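Local coordinates for MOR (Lactococcus phage TP901-1, PDB 6TRI), which probably acts as a phage modulator of repression, a small helix-turn-helix protein that pairs with another protein to influence the genetic switch, at residues Gly19-Phe24 against Arg33-Lys38; Asp48-Ala53 against Lys66-Ala71. One frame throughout, in Å; residues are numbered along the deposited sequence.

Interaction 1: Gly19-Phe24 against Arg33-Lys38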
loop_
_atom_site.group_PDB
_atom_site.type_symbol
_atom_site.label_atom_id
_atom_site.label_comp_id
_atom_site.label_asym_id
_atom_site.label_seq_id
_atom_site.Cartn_x
_atom_site.Cartn_y
_atom_site.Cartn_z
ATOM N N GLY B 19 -6.669 -13.041 -17.816
ATOM C CA GLY B 19 -6.163 -13.285 -19.153
ATOM C C GLY B 19 -5.216 -12.183 -19.587
ATOM O O GLY B 19 -4.015 -12.253 -19.332
ATOM N N THR B 20 -5.755 -11.157 -20.238
ATOM C CA THR B 20 -4.942 -10.039 -20.697
ATOM C C THR B 20 -4.909 -8.910 -19.675
ATOM O O THR B 20 -5.751 -8.837 -18.777
ATOM C CB THR B 20 -5.456 -9.468 -22.031
ATOM O OG1 THR B 20 -6.705 -8.800 -21.815
ATOM C CG2 THR B 20 -5.644 -10.574 -23.055
ATOM N N GLN B 21 -3.923 -8.034 -19.821
ATOM C CA GLN B 21 -3.835 -6.822 -19.021
ATOM C C GLN B 21 -5.052 -5.937 -19.277
ATOM O O GLN B 21 -5.544 -5.256 -18.376
ATOM C CB GLN B 21 -2.540 -6.076 -19.346
ATOM C CG GLN B 21 -2.459 -4.665 -18.807
ATOM C CD GLN B 21 -1.196 -3.959 -19.251
ATOM O OE1 GLN B 21 -1.250 -2.925 -19.916
ATOM N NE2 GLN B 21 -0.047 -4.514 -18.884
ATOM N N TYR B 22 -5.537 -5.960 -20.515
ATOM C CA TYR B 22 -6.720 -5.200 -20.895
ATOM C C TYR B 22 -7.944 -5.663 -20.112
ATOM O O TYR B 22 -8.686 -4.843 -19.570
ATOM C CB TYR B 22 -6.976 -5.323 -22.398
ATOM C CG TYR B 22 -8.264 -4.672 -22.851
ATOM C CD1 TYR B 22 -8.354 -3.294 -22.997
ATOM C CD2 TYR B 22 -9.390 -5.436 -23.133
ATOM C CE1 TYR B 22 -9.528 -2.695 -23.411
ATOM C CE2 TYR B 22 -10.569 -4.844 -23.547
ATOM C CZ TYR B 22 -10.632 -3.473 -23.685
ATOM O OH TYR B 22 -11.803 -2.878 -24.098
ATOM N N ASN B 23 -8.150 -6.977 -20.064
ATOM C CA ASN B 23 -9.238 -7.557 -19.284
ATOM C C ASN B 23 -9.156 -7.140 -17.826
ATOM O O ASN B 23 -10.168 -6.821 -17.203
ATOM C CB ASN B 23 -9.224 -9.081 -19.381
ATOM C CG ASN B 23 -9.710 -9.586 -20.723
ATOM O OD1 ASN B 23 -10.468 -8.909 -21.417
ATOM N ND2 ASN B 23 -9.282 -10.788 -21.093
ATOM N N PHE B 24 -7.941 -7.147 -17.290
ATOM C CA PHE B 24 -7.712 -6.735 -15.915
ATOM C C PHE B 24 -8.075 -5.267 -15.724
ATOM O O PHE B 24 -8.695 -4.898 -14.727
ATOM C CB PHE B 24 -6.256 -6.982 -15.521
ATOM C CG PHE B 24 -5.932 -6.572 -14.115
ATOM C CD1 PHE B 24 -6.626 -7.113 -13.047
ATOM C CD2 PHE B 24 -4.930 -5.652 -13.860
ATOM C CE1 PHE B 24 -6.332 -6.739 -11.749
ATOM C CE2 PHE B 24 -4.628 -5.276 -12.564
ATOM C CZ PHE B 24 -5.332 -5.820 -11.508
ATOM N N ARG B 33 -3.706 1.902 -20.287
ATOM C CA ARG B 33 -2.485 2.695 -20.169
ATOM C C ARG B 33 -2.177 2.993 -18.705
ATOM O O ARG B 33 -1.019 3.019 -18.294
ATOM C CB ARG B 33 -2.600 4.001 -20.952
ATOM C CG ARG B 33 -1.362 4.876 -20.848
ATOM C CD ARG B 33 -1.651 6.294 -21.291
ATOM N NE ARG B 33 -2.020 6.367 -22.700
ATOM C CZ ARG B 33 -2.658 7.396 -23.245
ATOM N NH1 ARG B 33 -3.008 8.432 -22.493
ATOM N NH2 ARG B 33 -2.956 7.386 -24.537
ATOM N N THR B 34 -3.226 3.221 -17.924
ATOM C CA THR B 34 -3.078 3.438 -16.494
ATOM C C THR B 34 -2.525 2.181 -15.830
ATOM O O THR B 34 -1.599 2.245 -15.020
ATOM C CB THR B 34 -4.419 3.823 -15.847
ATOM O OG1 THR B 34 -4.882 5.059 -16.407
ATOM C CG2 THR B 34 -4.264 3.984 -14.351
ATOM N N VAL B 35 -3.093 1.035 -16.192
ATOM C CA VAL B 35 -2.666 -0.247 -15.648
ATOM C C VAL B 35 -1.242 -0.575 -16.083
ATOM O O VAL B 35 -0.432 -1.054 -15.290
ATOM C CB VAL B 35 -3.613 -1.377 -16.084
ATOM C CG1 VAL B 35 -3.120 -2.716 -15.569
ATOM C CG2 VAL B 35 -5.014 -1.100 -15.575
ATOM N N SER B 36 -0.941 -0.298 -17.347
ATOM C CA SER B 36 0.395 -0.529 -17.885
ATOM C C SER B 36 1.472 0.249 -17.131
ATOM O O SER B 36 2.521 -0.299 -16.795
ATOM C CB SER B 36 0.441 -0.160 -19.365
ATOM O OG SER B 36 1.776 -0.188 -19.836
ATOM N N LEU B 37 1.207 1.526 -16.870
ATOM C CA LEU B 37 2.166 2.380 -16.174
ATOM C C LEU B 37 2.384 1.936 -14.729
ATOM O O LEU B 37 3.445 2.172 -14.151
ATOM C CB LEU B 37 1.702 3.840 -16.203
ATOM C CG LEU B 37 1.663 4.554 -17.555
ATOM C CD1 LEU B 37 1.037 5.926 -17.397
ATOM C CD2 LEU B 37 3.057 4.669 -18.141
ATOM N N LYS B 38 1.377 1.296 -14.144
ATOM C CA LYS B 38 1.488 0.834 -12.765
ATOM C C LYS B 38 2.201 -0.511 -12.683
ATOM O O LYS B 38 3.025 -0.728 -11.795
ATOM C CB LYS B 38 0.105 0.750 -12.121
ATOM C CG LYS B 38 -0.509 2.114 -11.873
ATOM C CD LYS B 38 -1.959 2.018 -11.445
ATOM C CE LYS B 38 -2.566 3.405 -11.307
ATOM N NZ LYS B 38 -1.919 4.199 -10.229
#

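Interaction 2: Asp48-Ala53 against Lys66-Ala71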
loop_
_atom_site.group_PDB
_atom_site.type_symbol
_atom_site.label_atom_id
_atom_site.label_comp_id
_atom_site.label_asym_id
_atom_site.label_seq_id
_atom_site.Cartn_x
_atom_site.Cartn_y
_atom_site.Cartn_z
ATOM N N ASP B 48 -7.046 2.617 -3.131
ATOM C CA ASP B 48 -8.258 1.936 -3.573
ATOM C C ASP B 48 -8.001 0.916 -4.682
ATOM O O ASP B 48 -8.730 -0.068 -4.808
ATOM C CB ASP B 48 -9.292 2.961 -4.048
ATOM C CG ASP B 48 -8.777 3.829 -5.182
ATOM O OD1 ASP B 48 -8.283 4.943 -4.905
ATOM O OD2 ASP B 48 -8.864 3.393 -6.351
ATOM N N GLU B 49 -6.973 1.152 -5.489
ATOM C CA GLU B 49 -6.656 0.252 -6.595
ATOM C C GLU B 49 -6.144 -1.089 -6.087
ATOM O O GLU B 49 -6.487 -2.137 -6.630
ATOM C CB GLU B 49 -5.631 0.890 -7.532
ATOM C CG GLU B 49 -6.159 2.100 -8.285
ATOM C CD GLU B 49 -5.055 2.924 -8.915
ATOM O OE1 GLU B 49 -3.875 2.702 -8.566
ATOM O OE2 GLU B 49 -5.366 3.794 -9.758
ATOM N N ILE B 50 -5.327 -1.055 -5.040
ATOM C CA ILE B 50 -4.800 -2.283 -4.459
ATOM C C ILE B 50 -5.929 -3.112 -3.850
ATOM O O ILE B 50 -5.994 -4.324 -4.045
ATOM C CB ILE B 50 -3.728 -1.991 -3.390
ATOM C CG1 ILE B 50 -2.521 -1.297 -4.028
ATOM C CG2 ILE B 50 -3.300 -3.275 -2.695
ATOM C CD1 ILE B 50 -1.377 -1.048 -3.069
ATOM N N LEU B 51 -6.828 -2.449 -3.129
ATOM C CA LEU B 51 -7.963 -3.131 -2.522
ATOM C C LEU B 51 -8.863 -3.766 -3.579
ATOM O O LEU B 51 -9.390 -4.857 -3.376
ATOM C CB LEU B 51 -8.777 -2.167 -1.656
ATOM C CG LEU B 51 -8.385 -2.052 -0.181
ATOM C CD1 LEU B 51 -6.971 -1.510 -0.022
ATOM C CD2 LEU B 51 -9.383 -1.187 0.571
ATOM N N LYS B 52 -9.035 -3.083 -4.707
ATOM C CA LYS B 52 -9.885 -3.603 -5.771
ATOM C C LYS B 52 -9.204 -4.777 -6.466
ATOM O O LYS B 52 -9.857 -5.746 -6.846
ATOM C CB LYS B 52 -10.228 -2.506 -6.781
ATOM C CG LYS B 52 -11.523 -2.761 -7.541
ATOM C CD LYS B 52 -11.900 -1.580 -8.423
ATOM C CE LYS B 52 -13.230 -1.813 -9.131
ATOM N NZ LYS B 52 -13.439 -3.242 -9.505
ATOM N N ALA B 53 -7.888 -4.682 -6.620
ATOM C CA ALA B 53 -7.102 -5.767 -7.191
ATOM C C ALA B 53 -7.233 -7.037 -6.352
ATOM O O ALA B 53 -7.287 -8.143 -6.888
ATOM C CB ALA B 53 -5.644 -5.355 -7.312
ATOM N N LYS B 66 3.663 -9.500 -0.682
ATOM C CA LYS B 66 4.435 -10.203 -1.696
ATOM C C LYS B 66 3.989 -9.831 -3.106
ATOM O O LYS B 66 4.716 -10.053 -4.076
ATOM C CB LYS B 66 4.327 -11.715 -1.495
ATOM C CG LYS B 66 5.654 -12.441 -1.626
ATOM C CD LYS B 66 6.674 -11.891 -0.638
ATOM C CE LYS B 66 8.099 -12.168 -1.092
ATOM N NZ LYS B 66 9.058 -11.147 -0.586
ATOM N N TYR B 67 2.798 -9.257 -3.216
ATOM C CA TYR B 67 2.246 -8.909 -4.520
ATOM C C TYR B 67 2.516 -7.457 -4.915
ATOM O O TYR B 67 2.772 -7.169 -6.083
ATOM C CB TYR B 67 0.739 -9.175 -4.547
ATOM C CG TYR B 67 0.376 -10.619 -4.806
ATOM C CD1 TYR B 67 0.580 -11.190 -6.052
ATOM C CD2 TYR B 67 -0.183 -11.407 -3.808
ATOM C CE1 TYR B 67 0.251 -12.509 -6.299
ATOM C CE2 TYR B 67 -0.519 -12.730 -4.046
ATOM C CZ TYR B 67 -0.300 -13.274 -5.296
ATOM O OH TYR B 67 -0.629 -14.587 -5.546
ATOM N N PHE B 68 2.462 -6.549 -3.946
ATOM C CA PHE B 68 2.544 -5.122 -4.246
ATOM C C PHE B 68 3.718 -4.421 -3.568
ATOM O O PHE B 68 4.046 -3.287 -3.912
ATOM C CB PHE B 68 1.241 -4.425 -3.841
ATOM C CG PHE B 68 0.021 -4.969 -4.527
ATOM C CD1 PHE B 68 -0.404 -4.441 -5.734
ATOM C CD2 PHE B 68 -0.705 -6.003 -3.962
ATOM C CE1 PHE B 68 -1.527 -4.940 -6.370
ATOM C CE2 PHE B 68 -1.829 -6.506 -4.591
ATOM C CZ PHE B 68 -2.240 -5.975 -5.796
ATOM N N PHE B 69 4.354 -5.087 -2.612
ATOM C CA PHE B 69 5.398 -4.432 -1.830
ATOM C C PHE B 69 6.701 -5.223 -1.798
ATOM O O PHE B 69 7.427 -5.201 -0.805
ATOM C CB PHE B 69 4.893 -4.178 -0.409
ATOM C CG PHE B 69 3.625 -3.375 -0.361
ATOM C CD1 PHE B 69 3.667 -1.991 -0.357
ATOM C CD2 PHE B 69 2.392 -4.004 -0.338
ATOM C CE1 PHE B 69 2.502 -1.247 -0.321
ATOM C CE2 PHE B 69 1.223 -3.268 -0.305
ATOM C CZ PHE B 69 1.278 -1.887 -0.296
ATOM N N ASN B 70 6.995 -5.907 -2.897
ATOM C CA ASN B 70 8.233 -6.663 -3.020
ATOM C C ASN B 70 9.286 -5.853 -3.771
ATOM O O ASN B 70 9.240 -5.743 -4.996
ATOM C CB ASN B 70 7.973 -7.997 -3.726
ATOM C CG ASN B 70 9.200 -8.886 -3.776
ATOM O OD1 ASN B 70 10.114 -8.750 -2.964
ATOM N ND2 ASN B 70 9.224 -9.805 -4.736
ATOM N N ALA B 71 10.226 -5.279 -3.028
ATOM C CA ALA B 71 11.287 -4.473 -3.621
ATOM C C ALA B 71 12.232 -5.324 -4.469
ATOM O O ALA B 71 12.542 -6.464 -4.120
ATOM C CB ALA B 71 12.064 -3.742 -2.535
#

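Interaction 1: Gly19-Phe24 against Arg33-Lys38
Gln21, Phe24 and Val35 pack together inside a helix-turn-helix unit, where helix 21-28 is the leading helix of the motif and helix 32-39 holds the place that the recognition helix has in helix-turn-helix proteins, though whether it reads DNA here is not established. No hydrogen bond crosses between the segments; the contact is van der Waals packing of side chains, with the Gln21 amide also against the Ser36 backbone. Val35 supplies the apolar wedge. Its CG1 branch, trans to the backbone N (chi1 177°), reaches across to Gln21 CG at 3.8 Å. That same methyl meets Phe24 CD2, also at 3.8 Å, coming in at the ring's edge near its plane, so one branch fills the angle between the aliphatic stem of Gln21 and the buried ring. Beyond CG the Gln21 chain runs extended past Val35 in the opposite direction. Before the first turn, Thr20 caps helix 21-28: its OG1 accepts from Asn23 N at 2.9 Å in a nearly straight bond (167°). Gln21 also touches Glu32 and Leu39 of helix 32-39, and Phe24 leans on Cys18. A sulfate, probably from the crystallisation liquor, lies near the Ser36 side chain. Gln21 OE1 approaches Ser36 CB to 3.3 Å, but stays 4.1 Å from Ser36 OG.

Interaction 2: Asp48-Ala53 against Lys66-Ala71
A wholly apolar, buried contact sets Ile50 and Ala53 of helix 47-57 against Phe68 and Phe69, near the C-terminal end of the chain. It belongs to the core of this small all-helical, helix-turn-helix-type domain and holds the C-terminal end against helix 47-57. The centrepiece is a CH-pi contact. Ile50 CG2 stands over the middle of one face of Phe68, 4.0 Å from the ring centroid and only 10° off the ring normal. It takes that place because this branch points trans to the backbone N, while CG1, on the side of the backbone N (chi1 -63°), passes 4.2 Å from Phe68 CD1. From CG1 the chain continues to Ile50 CD1, which meets Phe69 CZ at 3.9 Å, so a single isoleucine spans two successive aromatic rings. The Phe68 ring is also met edge-to-face by Trp45 and touches Leu10 of helix 8-17. On the partner protein, an apolar side chain packs on Ile50 and a polar side chain is hydrogen-bonded to Phe68 O, which places this part of the core close to the heterologous interface. One helical turn on from Ile50, Ala53 CB packs against the far end of the ring, 3.8 Å from Phe68 CZ.

In the fold
From the N terminus, helix 8-17 comes first, followed by the helix-turn-helix. Interaction 1 closes the short loop between helices 21-28 and 32-39. The chain then passes through the loop holding Trp45 into helix 47-57, and interaction 2 closes the longer excursion that returns at 66-71. The two closures are in series, neither enclosing nor crossing the other, and lie on opposite sides of the chain's centre, about 14 Å apart between their centres. Helix 47-57 joins them: Lys38 NZ makes a salt bridge to Glu49 OE1 at 3.0 Å, and Phe24 CZ packs on Ala53 CB. The helix-turn-helix is thus tied through helix 47-57 to the C-terminal end.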